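Local coordinates for protein beta-agarase D (Zobellia galactanivorans, PDB 4ASM) that cleaves the beta-1,4-linkages of agarose at random with retention of anomeric configuration, through the family 16 glycoside hydrolase catalytic domain modelled here, at residues 139-144 / 164-169; 177-182 / 205-210; 270-275 / 306-311; 243-248 / 301-306. All blocks are in the same frame, centred on the assembly; numbering follows the deposited sequence.

Contact 1: residues 139-144 / 164-169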
loop_
_atom_site.group_PDB
_atom_site.type_symbol
_atom_site.label_atom_id
_atom_site.label_comp_id
_atom_site.label_asym_id
_atom_site.label_seq_id
_atom_site.Cartn_x
_atom_site.Cartn_y
_atom_site.Cartn_z
ATOM N N VAL A 139 8.258 9.614 -2.407
ATOM C CA VAL A 139 6.921 9.963 -2.882
ATOM C C VAL A 139 6.362 11.185 -2.164
ATOM O O VAL A 139 6.516 11.296 -0.948
ATOM C CB VAL A 139 5.963 8.750 -2.720
ATOM C CG1 VAL A 139 5.973 8.194 -1.277
ATOM C CG2 VAL A 139 4.553 9.095 -3.195
ATOM N N LYS A 140 5.756 12.104 -2.926
ATOM C CA LYS A 140 4.991 13.183 -2.336
ATOM C C LYS A 140 3.561 12.686 -2.205
ATOM O O LYS A 140 2.827 12.590 -3.202
ATOM C CB LYS A 140 5.032 14.424 -3.208
ATOM C CG LYS A 140 4.352 15.634 -2.563
ATOM C CD LYS A 140 4.441 16.848 -3.450
ATOM C CE LYS A 140 3.894 18.085 -2.758
ATOM N NZ LYS A 140 3.963 19.278 -3.667
ATOM N N VAL A 141 3.174 12.391 -0.964
ATOM C CA VAL A 141 1.816 11.921 -0.679
ATOM C C VAL A 141 0.810 12.974 -1.155
ATOM O O VAL A 141 1.019 14.173 -0.932
ATOM C CB VAL A 141 1.662 11.673 0.841
ATOM C CG1 VAL A 141 0.238 11.243 1.197
ATOM C CG2 VAL A 141 2.711 10.642 1.322
ATOM N N MET A 142 -0.282 12.559 -1.797
ATOM C CA MET A 142 -1.280 13.528 -2.240
ATOM C C MET A 142 -1.921 14.254 -1.075
ATOM O O MET A 142 -2.360 13.622 -0.108
ATOM C CB MET A 142 -2.387 12.878 -3.036
ATOM C CG MET A 142 -1.965 12.314 -4.327
ATOM S SD MET A 142 -3.427 11.877 -5.322
ATOM C CE MET A 142 -4.097 10.634 -4.211
ATOM N N ASN A 143 -2.026 15.575 -1.217
ATOM C CA ASN A 143 -2.784 16.395 -0.279
ATOM C C ASN A 143 -4.287 16.288 -0.580
ATOM O O ASN A 143 -4.946 17.253 -0.979
ATOM C CB ASN A 143 -2.318 17.851 -0.335
ATOM C CG ASN A 143 -2.900 18.660 0.787
ATOM O OD1 ASN A 143 -3.221 18.119 1.847
ATOM N ND2 ASN A 143 -3.076 19.949 0.558
ATOM N N SER A 144 -4.800 15.076 -0.399
ATOM C CA SER A 144 -6.146 14.675 -0.812
ATOM C C SER A 144 -6.650 13.639 0.161
ATOM O O SER A 144 -5.863 12.934 0.780
ATOM C CB SER A 144 -6.088 14.013 -2.189
ATOM O OG SER A 144 -7.367 13.644 -2.658
ATOM N N MET A 164 2.780 1.547 1.003
ATOM C CA MET A 164 2.075 2.699 1.554
ATOM C C MET A 164 0.594 2.652 1.187
ATOM O O MET A 164 0.239 2.416 0.027
ATOM C CB MET A 164 2.681 3.985 1.010
ATOM C CG MET A 164 1.925 5.253 1.467
ATOM S SD MET A 164 2.652 6.793 0.856
ATOM C CE MET A 164 2.374 6.621 -0.911
ATOM N N GLU A 165 -0.270 2.897 2.182
ATOM C CA GLU A 165 -1.679 3.225 1.955
ATOM C C GLU A 165 -1.923 4.422 2.865
ATOM O O GLU A 165 -1.896 4.277 4.104
ATOM C CB GLU A 165 -2.590 2.060 2.347
ATOM C CG GLU A 165 -4.065 2.368 2.246
ATOM C CD GLU A 165 -4.900 1.129 2.456
ATOM O OE1 GLU A 165 -4.744 0.512 3.531
ATOM O OE2 GLU A 165 -5.695 0.757 1.555
ATOM N N CYS A 166 -2.094 5.604 2.271
ATOM C CA CYS A 166 -2.162 6.831 3.049
ATOM C C CYS A 166 -3.218 7.757 2.468
ATOM O O CYS A 166 -3.212 8.028 1.283
ATOM C CB CYS A 166 -0.788 7.512 3.036
ATOM S SG CYS A 166 -0.740 9.028 4.049
ATOM N N TYR A 167 -4.138 8.207 3.319
ATOM C CA TYR A 167 -5.155 9.195 2.943
ATOM C C TYR A 167 -4.714 10.509 3.550
ATOM O O TYR A 167 -5.212 10.924 4.609
ATOM C CB TYR A 167 -6.538 8.778 3.467
ATOM C CG TYR A 167 -6.784 7.287 3.315
ATOM C CD1 TYR A 167 -6.241 6.388 4.219
ATOM C CD2 TYR A 167 -7.590 6.794 2.302
ATOM C CE1 TYR A 167 -6.436 5.024 4.102
ATOM C CE2 TYR A 167 -7.803 5.401 2.168
ATOM C CZ TYR A 167 -7.217 4.543 3.086
ATOM O OH TYR A 167 -7.393 3.163 3.009
ATOM N N GLY A 168 -3.742 11.134 2.883
ATOM C CA GLY A 168 -2.888 12.119 3.538
ATOM C C GLY A 168 -3.436 13.504 3.773
ATOM O O GLY A 168 -2.883 14.258 4.596
ATOM N N GLY A 169 -4.488 13.870 3.053
ATOM C CA GLY A 169 -5.035 15.215 3.193
ATOM C C GLY A 169 -6.198 15.236 4.163
ATOM O O GLY A 169 -7.067 14.357 4.120
HETATM O O HOH W 1 -3.356 10.840 -0.146
#
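The amide of Gly169 gives its hydrogen to the carbonyl oxygen of Ser144, N to O 2.8 Å, and this is the one direct hydrogen bond between 139-144 and 164-169. It is bent, 148° at the hydrogen, and the donor sits above the carbonyl plane of Ser144 instead of on a lone pair. A water makes the second link: it accepts from the N of Gly168 at 3.1 Å and donates to the O of Met142 at 3.0 Å. Here the two segments have left their strands, 133-140 and 159-166, in the beta-sandwich (jelly-roll) catalytic domain of family 16, and Asn143 centres an inverse gamma turn. Strand 159-166 also carries Glu165, by similarity the proton donor, whose side chain takes no part here and bonds His184. Beyond the polar end the contact is apolar. Val141 splits its two methyls: CG1, anti to the backbone N (chi1 177°), meets Cys166 SG at 3.7 Å and lies against Gly168 CA, while CG2 touches Met164 SD at 3.9 Å. Met164 runs straight from its backbone and bends only at its last torsion (chi3 66°), which turns CE to meet both methyls of Val139 tip to tip, CG1 at 3.9 Å. Ile223 of strand 220-229 packs on both Val139 and Met164.

Contact 2: residues 177-182 / 205-210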
loop_
_atom_site.group_PDB
_atom_site.type_symbol
_atom_site.label_atom_id
_atom_site.label_comp_id
_atom_site.label_asym_id
_atom_site.label_seq_id
_atom_site.Cartn_x
_atom_site.Cartn_y
_atom_site.Cartn_z
ATOM N N SER A 177 -9.251 14.618 8.919
ATOM C CA SER A 177 -8.178 14.878 9.888
ATOM C C SER A 177 -7.704 13.669 10.712
ATOM O O SER A 177 -6.521 13.577 11.037
ATOM C CB SER A 177 -8.535 16.067 10.796
ATOM O OG SER A 177 -9.580 15.748 11.701
ATOM N N TYR A 178 -8.609 12.746 11.050
ATOM C CA TYR A 178 -8.230 11.597 11.882
ATOM C C TYR A 178 -7.267 10.706 11.118
ATOM O O TYR A 178 -6.310 10.173 11.710
ATOM C CB TYR A 178 -9.469 10.812 12.271
ATOM C CG TYR A 178 -9.242 9.603 13.149
ATOM C CD1 TYR A 178 -8.908 8.359 12.601
ATOM C CD2 TYR A 178 -9.449 9.684 14.531
ATOM C CE1 TYR A 178 -8.727 7.234 13.430
ATOM C CE2 TYR A 178 -9.271 8.575 15.356
ATOM C CZ TYR A 178 -8.910 7.365 14.801
ATOM O OH TYR A 178 -8.750 6.281 15.632
ATOM N N PHE A 179 -7.515 10.549 9.812
ATOM C CA PHE A 179 -6.702 9.643 8.978
ATOM C C PHE A 179 -5.489 10.314 8.372
ATOM O O PHE A 179 -4.489 9.642 8.116
ATOM C CB PHE A 179 -7.563 8.956 7.908
ATOM C CG PHE A 179 -8.645 8.134 8.497
ATOM C CD1 PHE A 179 -8.360 6.905 9.096
ATOM C CD2 PHE A 179 -9.951 8.612 8.534
ATOM C CE1 PHE A 179 -9.382 6.150 9.693
ATOM C CE2 PHE A 179 -10.964 7.864 9.121
ATOM C CZ PHE A 179 -10.664 6.628 9.702
ATOM N N ALA A 180 -5.557 11.629 8.164
ATOM C CA ALA A 180 -4.479 12.346 7.479
ATOM C C ALA A 180 -3.133 12.282 8.202
ATOM O O ALA A 180 -2.081 12.414 7.571
ATOM C CB ALA A 180 -4.889 13.798 7.199
ATOM N N SER A 181 -3.166 12.114 9.518
ATOM C CA SER A 181 -1.950 12.048 10.326
ATOM C C SER A 181 -1.292 10.667 10.339
ATOM O O SER A 181 -0.243 10.490 10.947
ATOM C CB SER A 181 -2.233 12.485 11.772
ATOM O OG SER A 181 -3.127 11.572 12.353
ATOM N N LYS A 182 -1.899 9.687 9.652
ATOM C CA LYS A 182 -1.410 8.308 9.733
ATOM C C LYS A 182 -1.033 7.716 8.372
ATOM O O LYS A 182 -1.538 8.141 7.316
ATOM C CB LYS A 182 -2.478 7.417 10.396
ATOM C CG LYS A 182 -2.878 7.895 11.815
ATOM C CD LYS A 182 -1.668 7.867 12.786
ATOM C CE LYS A 182 -2.042 8.093 14.266
ATOM N NZ LYS A 182 -2.427 9.502 14.517
ATOM N N ASN A 205 -1.823 0.156 16.077
ATOM C CA ASN A 205 -0.444 0.487 15.695
ATOM C C ASN A 205 -0.174 0.382 14.186
ATOM O O ASN A 205 0.830 0.910 13.710
ATOM C CB ASN A 205 0.554 -0.365 16.482
ATOM C CG ASN A 205 0.719 0.099 17.928
ATOM O OD1 ASN A 205 0.197 1.146 18.353
ATOM N ND2 ASN A 205 1.481 -0.689 18.704
ATOM N N SER A 206 -1.079 -0.261 13.434
ATOM C CA SER A 206 -0.870 -0.332 11.982
ATOM C C SER A 206 -1.134 1.007 11.309
ATOM O O SER A 206 -0.764 1.214 10.153
ATOM C CB SER A 206 -1.713 -1.438 11.325
ATOM O OG SER A 206 -3.083 -1.106 11.268
ATOM N N TRP A 207 -1.812 1.896 12.025
ATOM C CA TRP A 207 -2.033 3.266 11.559
ATOM C C TRP A 207 -0.908 4.093 12.187
ATOM O O TRP A 207 -1.031 4.613 13.307
ATOM C CB TRP A 207 -3.450 3.727 11.914
ATOM C CG TRP A 207 -4.453 2.941 11.134
ATOM C CD1 TRP A 207 -5.008 1.722 11.481
ATOM C CD2 TRP A 207 -4.992 3.274 9.849
ATOM N NE1 TRP A 207 -5.858 1.297 10.493
ATOM C CE2 TRP A 207 -5.871 2.223 9.481
ATOM C CE3 TRP A 207 -4.829 4.364 8.973
ATOM C CZ2 TRP A 207 -6.590 2.225 8.280
ATOM C CZ3 TRP A 207 -5.553 4.366 7.763
ATOM C CH2 TRP A 207 -6.423 3.300 7.441
ATOM N N TRP A 208 0.215 4.154 11.482
ATOM C CA TRP A 208 1.447 4.659 12.040
ATOM C C TRP A 208 1.545 6.177 11.923
ATOM O O TRP A 208 1.171 6.777 10.909
ATOM C CB TRP A 208 2.637 3.979 11.340
ATOM C CG TRP A 208 3.916 4.525 11.827
ATOM C CD1 TRP A 208 4.572 4.181 12.973
ATOM C CD2 TRP A 208 4.658 5.585 11.230
ATOM N NE1 TRP A 208 5.705 4.957 13.110
ATOM C CE2 TRP A 208 5.782 5.826 12.055
ATOM C CE3 TRP A 208 4.493 6.353 10.062
ATOM C CZ2 TRP A 208 6.736 6.808 11.756
ATOM C CZ3 TRP A 208 5.441 7.325 9.765
ATOM C CH2 TRP A 208 6.546 7.548 10.614
ATOM N N GLY A 209 2.069 6.817 12.963
ATOM C CA GLY A 209 2.258 8.257 12.928
ATOM C C GLY A 209 3.466 8.680 13.755
ATOM O O GLY A 209 4.205 7.843 14.292
ATOM N N LYS A 210 3.668 9.996 13.835
ATOM C CA LYS A 210 4.848 10.576 14.457
ATOM C C LYS A 210 4.442 11.886 15.083
ATOM O O LYS A 210 3.780 12.685 14.444
ATOM C CB LYS A 210 5.867 10.832 13.351
ATOM C CG LYS A 210 7.217 11.281 13.774
ATOM C CD LYS A 210 8.112 11.254 12.542
ATOM C CE LYS A 210 9.284 12.177 12.690
ATOM N NZ LYS A 210 9.789 12.580 11.335
HETATM O O HOH W 2 1.455 11.626 12.692
#
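Phe179 and Trp207 both carry CG beside the backbone N, opposite the carbonyl carbon (chi1 -61° and -67°), and this swings their rings together across the contact. The edge of Phe179 is directed at the face of Trp207 in a T-shaped pair, with the planes at 62° and the centroid of the six-membered indole ring 5.7 Å from that of Phe179. Phe179 CD1 and Trp207 CZ3 are closest, 4.0 Å apart. Lys182 folds back through bends at chi2 and chi4. Its CB rests at the edge of the indole, its CD lies 3.4 Å from Trp207 O, and its NZ returns to its own segment to bond Ser181 OG. At the backbone, Lys182 CA makes a CA-H...O contact with Trp208 O, 3.2 Å, where Gly209 brings the segments close. A water spans the outer end, donating to Ser181 O at 2.7 Å and accepting from Lys210 N at 3.0 Å. Trp207 also stacks on His184 and touches Tyr167, and its side chain comes within about 5 Å of that of Glu165, by similarity the proton donor. Such aromatic grouping beside the probable catalytic acid is consistent with the wall of a GH16 sugar-binding cleft.

Contact 3: residues 270-275 / 306-311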
loop_
_atom_site.group_PDB
_atom_site.type_symbol
_atom_site.label_atom_id
_atom_site.label_comp_id
_atom_site.label_asym_id
_atom_site.label_seq_id
_atom_site.Cartn_x
_atom_site.Cartn_y
_atom_site.Cartn_z
ATOM N N THR A 270 -9.469 -19.475 14.429
ATOM C CA THR A 270 -8.291 -19.358 13.580
ATOM C C THR A 270 -8.551 -20.006 12.200
ATOM O O THR A 270 -7.637 -20.138 11.383
ATOM C CB THR A 270 -7.032 -19.895 14.319
ATOM O OG1 THR A 270 -5.836 -19.519 13.636
ATOM C CG2 THR A 270 -7.060 -21.390 14.507
ATOM N N GLY A 271 -9.802 -20.405 11.978
ATOM C CA GLY A 271 -10.262 -20.908 10.666
ATOM C C GLY A 271 -10.987 -19.834 9.875
ATOM O O GLY A 271 -11.077 -18.677 10.308
ATOM N N VAL A 272 -11.539 -20.199 8.718
ATOM C CA VAL A 272 -11.966 -19.178 7.737
ATOM C C VAL A 272 -13.145 -18.280 8.120
ATOM O O VAL A 272 -13.332 -17.204 7.549
ATOM C CB VAL A 272 -12.183 -19.773 6.320
ATOM C CG1 VAL A 272 -10.895 -20.411 5.815
ATOM C CG2 VAL A 272 -13.350 -20.761 6.327
ATOM N N ASN A 273 -13.939 -18.707 9.092
ATOM C CA ASN A 273 -15.038 -17.871 9.538
ATOM C C ASN A 273 -14.730 -17.067 10.806
ATOM O O ASN A 273 -15.616 -16.419 11.369
ATOM C CB ASN A 273 -16.328 -18.690 9.674
ATOM C CG ASN A 273 -16.852 -19.161 8.321
ATOM O OD1 ASN A 273 -17.017 -18.361 7.384
ATOM N ND2 ASN A 273 -17.104 -20.462 8.205
ATOM N N GLY A 274 -13.459 -17.075 11.210
ATOM C CA GLY A 274 -13.016 -16.311 12.380
ATOM C C GLY A 274 -13.147 -14.795 12.244
ATOM O O GLY A 274 -13.065 -14.239 11.137
ATOM N N GLN A 275 -13.345 -14.125 13.378
ATOM C CA GLN A 275 -13.374 -12.665 13.439
ATOM C C GLN A 275 -12.438 -12.164 14.533
ATOM O O GLN A 275 -12.182 -12.850 15.511
ATOM C CB GLN A 275 -14.785 -12.135 13.716
ATOM C CG GLN A 275 -15.791 -12.373 12.591
ATOM C CD GLN A 275 -17.212 -11.951 12.954
ATOM O OE1 GLN A 275 -17.477 -10.781 13.263
ATOM N NE2 GLN A 275 -18.142 -12.899 12.880
ATOM N N PHE A 306 -6.996 -16.182 9.970
ATOM C CA PHE A 306 -8.173 -17.015 9.647
ATOM C C PHE A 306 -7.929 -18.082 8.565
ATOM O O PHE A 306 -8.885 -18.684 8.074
ATOM C CB PHE A 306 -9.366 -16.120 9.323
ATOM C CG PHE A 306 -9.561 -15.019 10.315
ATOM C CD1 PHE A 306 -9.681 -15.312 11.671
ATOM C CD2 PHE A 306 -9.591 -13.692 9.918
ATOM C CE1 PHE A 306 -9.838 -14.290 12.623
ATOM C CE2 PHE A 306 -9.755 -12.661 10.865
ATOM C CZ PHE A 306 -9.901 -12.968 12.216
ATOM N N ASN A 307 -6.665 -18.299 8.218
ATOM C CA ASN A 307 -6.262 -19.388 7.325
ATOM C C ASN A 307 -6.841 -19.251 5.929
ATOM O O ASN A 307 -7.163 -20.256 5.266
ATOM C CB ASN A 307 -6.640 -20.747 7.932
ATOM C CG ASN A 307 -5.895 -21.889 7.291
ATOM O OD1 ASN A 307 -4.741 -21.750 6.897
ATOM N ND2 ASN A 307 -6.561 -23.041 7.168
ATOM N N TYR A 308 -6.956 -18.009 5.462
ATOM C CA TYR A 308 -7.518 -17.749 4.128
ATOM C C TYR A 308 -6.673 -18.391 3.023
ATOM O O TYR A 308 -7.206 -18.797 1.974
ATOM C CB TYR A 308 -7.611 -16.239 3.875
ATOM C CG TYR A 308 -8.679 -15.515 4.661
ATOM C CD1 TYR A 308 -9.586 -16.204 5.479
ATOM C CD2 TYR A 308 -8.767 -14.118 4.610
ATOM C CE1 TYR A 308 -10.560 -15.506 6.216
ATOM C CE2 TYR A 308 -9.704 -13.430 5.319
ATOM C CZ TYR A 308 -10.614 -14.113 6.134
ATOM O OH TYR A 308 -11.529 -13.364 6.824
ATOM N N LEU A 309 -5.361 -18.465 3.232
ATOM C CA LEU A 309 -4.432 -18.982 2.213
ATOM C C LEU A 309 -4.315 -20.503 2.246
ATOM O O LEU A 309 -3.771 -21.120 1.301
ATOM C CB LEU A 309 -3.038 -18.347 2.346
ATOM C CG LEU A 309 -2.989 -16.815 2.281
ATOM C CD1 LEU A 309 -1.553 -16.346 2.378
ATOM C CD2 LEU A 309 -3.668 -16.285 0.991
ATOM N N ASN A 310 -4.788 -21.091 3.346
ATOM C CA ASN A 310 -4.629 -22.529 3.600
ATOM C C ASN A 310 -3.229 -23.041 3.238
ATOM O O ASN A 310 -3.085 -24.078 2.569
ATOM C CB ASN A 310 -5.708 -23.332 2.860
ATOM C CG ASN A 310 -5.848 -24.737 3.409
ATOM O OD1 ASN A 310 -5.597 -24.980 4.588
ATOM N ND2 ASN A 310 -6.246 -25.671 2.551
ATOM N N ASN A 311 -2.191 -22.326 3.674
ATOM C CA ASN A 311 -0.838 -22.610 3.215
ATOM C C ASN A 311 0.219 -22.541 4.310
ATOM O O ASN A 311 1.412 -22.424 4.017
ATOM C CB ASN A 311 -0.464 -21.668 2.041
ATOM C CG ASN A 311 -0.066 -20.269 2.498
ATOM O OD1 ASN A 311 -0.302 -19.891 3.651
ATOM N ND2 ASN A 311 0.512 -19.486 1.597
HETATM O O HOH W 3 -13.108 -14.756 8.533
#
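Ring-on-backbone packing dominates where Phe306 meets Gly274. The phenyl ring lies against the Gly274-Gln275 peptide, with Gly274 O 3.3 Å above the ring plane and over its centre, and Gly274 C 3.4 Å from Phe306 CE1. Gln275 C comes near the ring at CZ. With CG next to the backbone N and opposite the carbonyl carbon (chi1 -47°), the ring is carried against the Gly274 peptide, and the absence of a side chain on Gly274 lets the peptide settle directly on it. Other side-chain contacts are lighter: Val272 CG1 lies 4.4 Å from Tyr308 CD1 and also approaches the carbonyls of Phe306 and Asn307, while Asn307 CB rests near Thr270 O. Among the polar contacts, Phe306 O receives a CA-H...O approach from Val272 CA at 3.1 Å; the amide N of Val272 is equally near but badly angled for a hydrogen bond. The polar link is therefore made through a water. It donates to Val272 O at 2.6 Å and to Gly274 O at 2.7 Å, and accepts from Tyr308 OH at 2.7 Å, lying in the plane of the tyrosine ring at its edge. Three groups thus fix this water between the turn and the ring. Outside the pair, Thr270 OG1 bonds Pro305 O, and Arg313 reaches Thr270 O, so residues flanking 306-311 also hold Thr270, just before the turn. What results is a type I beta turn, Gly271 to Gly274, clamped onto an aromatic residue of a second loop at the periphery of the catalytic domain.

Contact 4: residues 243-248 / 301-306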
loop_
_atom_site.group_PDB
_atom_site.type_symbol
_atom_site.label_atom_id
_atom_site.label_comp_id
_atom_site.label_asym_id
_atom_site.label_seq_id
_atom_site.Cartn_x
_atom_site.Cartn_y
_atom_site.Cartn_z
ATOM N N ARG A 243 8.153 -0.499 11.819
ATOM C CA ARG A 243 7.256 -1.611 12.129
ATOM C C ARG A 243 7.820 -2.938 11.632
ATOM O O ARG A 243 8.456 -2.990 10.585
ATOM C CB ARG A 243 5.874 -1.396 11.495
ATOM C CG ARG A 243 4.838 -2.444 11.935
ATOM C CD ARG A 243 3.465 -1.901 11.756
ATOM N NE ARG A 243 2.420 -2.914 11.600
ATOM C CZ ARG A 243 1.477 -3.189 12.502
ATOM N NH1 ARG A 243 1.450 -2.581 13.685
ATOM N NH2 ARG A 243 0.522 -4.068 12.211
ATOM N N ILE A 244 7.596 -4.002 12.400
ATOM C CA ILE A 244 7.898 -5.357 11.957
ATOM C C ILE A 244 6.667 -6.216 12.212
ATOM O O ILE A 244 6.071 -6.141 13.304
ATOM C CB ILE A 244 9.090 -5.992 12.714
ATOM C CG1 ILE A 244 10.324 -5.090 12.673
ATOM C CG2 ILE A 244 9.445 -7.365 12.105
ATOM C CD1 ILE A 244 11.480 -5.626 13.469
ATOM N N LEU A 245 6.277 -7.022 11.214
ATOM C CA LEU A 245 5.328 -8.121 11.406
ATOM C C LEU A 245 6.135 -9.387 11.267
ATOM O O LEU A 245 6.852 -9.579 10.275
ATOM C CB LEU A 245 4.212 -8.123 10.351
ATOM C CG LEU A 245 2.880 -7.586 10.856
ATOM C CD1 LEU A 245 3.042 -6.103 11.069
ATOM C CD2 LEU A 245 1.743 -7.870 9.922
ATOM N N ASP A 246 6.074 -10.246 12.268
ATOM C CA ASP A 246 6.869 -11.465 12.224
ATOM C C ASP A 246 6.028 -12.622 12.711
ATOM O O ASP A 246 5.985 -12.925 13.924
ATOM C CB ASP A 246 8.158 -11.302 13.039
ATOM C CG ASP A 246 9.124 -12.458 12.841
ATOM O OD1 ASP A 246 8.654 -13.598 12.609
ATOM O OD2 ASP A 246 10.367 -12.231 12.915
ATOM N N ASN A 247 5.372 -13.271 11.744
ATOM C CA ASN A 247 4.551 -14.475 11.962
ATOM C C ASN A 247 3.283 -14.230 12.797
ATOM O O ASN A 247 2.166 -14.219 12.258
ATOM C CB ASN A 247 5.408 -15.631 12.525
ATOM C CG ASN A 247 4.675 -16.951 12.541
ATOM O OD1 ASN A 247 4.675 -17.664 13.556
ATOM N ND2 ASN A 247 4.039 -17.285 11.438
ATOM N N ASP A 248 3.449 -14.040 14.110
ATOM C CA ASP A 248 2.323 -13.918 15.036
ATOM C C ASP A 248 2.515 -12.780 16.040
ATOM O O ASP A 248 1.799 -12.696 17.031
ATOM C CB ASP A 248 2.025 -15.247 15.770
ATOM C CG ASP A 248 3.235 -15.820 16.475
ATOM O OD1 ASP A 248 4.304 -15.190 16.487
ATOM O OD2 ASP A 248 3.102 -16.951 17.009
ATOM N N SER A 301 -1.902 -15.820 14.183
ATOM C CA SER A 301 -1.110 -15.220 13.115
ATOM C C SER A 301 -1.460 -13.755 12.895
ATOM O O SER A 301 -2.624 -13.368 12.985
ATOM C CB SER A 301 -1.334 -15.993 11.815
ATOM O OG SER A 301 -0.627 -15.397 10.740
ATOM N N VAL A 302 -0.434 -12.952 12.616
ATOM C CA VAL A 302 -0.647 -11.565 12.204
ATOM C C VAL A 302 -0.565 -11.445 10.681
ATOM O O VAL A 302 -0.752 -10.368 10.129
ATOM C CB VAL A 302 0.348 -10.580 12.886
ATOM C CG1 VAL A 302 0.094 -10.518 14.390
ATOM C CG2 VAL A 302 1.801 -10.931 12.592
ATOM N N ILE A 303 -0.274 -12.561 10.012
ATOM C CA ILE A 303 -0.275 -12.624 8.543
ATOM C C ILE A 303 -1.644 -13.074 8.026
ATOM O O ILE A 303 -2.277 -12.373 7.246
ATOM C CB ILE A 303 0.840 -13.572 7.996
ATOM C CG1 ILE A 303 2.245 -13.164 8.481
ATOM C CG2 ILE A 303 0.788 -13.660 6.447
ATOM C CD1 ILE A 303 2.674 -11.739 8.185
ATOM N N ASP A 304 -2.102 -14.235 8.507
ATOM C CA ASP A 304 -3.321 -14.885 8.014
ATOM C C ASP A 304 -4.015 -15.561 9.214
ATOM O O ASP A 304 -3.965 -16.795 9.348
ATOM C CB ASP A 304 -2.914 -15.917 6.953
ATOM C CG ASP A 304 -4.099 -16.584 6.277
ATOM O OD1 ASP A 304 -5.219 -16.072 6.419
ATOM O OD2 ASP A 304 -3.861 -17.612 5.592
ATOM N N PRO A 305 -4.623 -14.763 10.114
ATOM C CA PRO A 305 -5.185 -15.331 11.353
ATOM C C PRO A 305 -6.301 -16.323 11.101
ATOM O O PRO A 305 -6.536 -17.188 11.953
ATOM C CB PRO A 305 -5.728 -14.096 12.108
ATOM C CG PRO A 305 -5.879 -13.019 11.066
ATOM C CD PRO A 305 -4.769 -13.301 10.062
ATOM N N PHE A 306 -6.996 -16.182 9.970
ATOM C CA PHE A 306 -8.173 -17.015 9.647
ATOM C C PHE A 306 -7.929 -18.082 8.565
ATOM O O PHE A 306 -8.885 -18.684 8.074
ATOM C CB PHE A 306 -9.366 -16.120 9.323
ATOM C CG PHE A 306 -9.561 -15.019 10.315
ATOM C CD1 PHE A 306 -9.681 -15.312 11.671
ATOM C CD2 PHE A 306 -9.591 -13.692 9.918
ATOM C CE1 PHE A 306 -9.838 -14.290 12.623
ATOM C CE2 PHE A 306 -9.755 -12.661 10.865
ATOM C CZ PHE A 306 -9.901 -12.968 12.216
HETATM O O HOH W 4 1.586 -16.896 10.349
#
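Val302 packs hard against 243-248, and its amide makes the direct hydrogen bond of the contact, N to Asn247 O 2.9 Å, nearly straight at 161° and tilted slightly from the carbonyl plane. With CG1 opposite the carbonyl carbon (chi1 -66°), CG2 falls between the backbone N and C, presses on Asn247 O at 3.3 Å and meets Leu245 CG at 3.9 Å, while CG1 lies 3.7 Å from Asp248 C. Leu245 CD2 reaches on to Val302 O and, more distantly, to Ile303 CD1. The other side is looser and wetter. Ser301 OG turns back into its own loop, taking the amide hydrogens of Ile303 and Asp304 in an ST turn and ST motif, with Asp304 N at 2.9 Å. A water is 2.7 Å from Ser301 OG and gives Asn247 O a weak bond. Asn247, partly exposed, starts its side chain away from the loop, and ND2 bonds Thr231 weakly. The contact anchors the loop between helix 291-297 and strand 320-326 at the end of strand 240-246, where the chain turns into strand 249-253. Val250 covers Val302, His187 of strand 183-191 packs on Leu245, and Asp246 forms salt bridges with Arg232 and Lys295.

All four contacts belong to the one GH16 catalytic domain. Contacts 1 and 2 come first along the chain, one closing before the other opens; their centres are 11 Å apart and they touch, Tyr167 meeting Trp207, so together they line the neighbourhood of the proposed proton donor. Contacts 3 and 4 interlock instead: their segments alternate in sequence, they share Phe306, and their centres are 13 Å apart on the other side of the chain's centre from contact 1. Contact 2 bridges the two groups, since Arg243 of contact 4 packs on Asn205 and Ser206. The peripheral loops of contact 3 join the strands of the domain through contact 4.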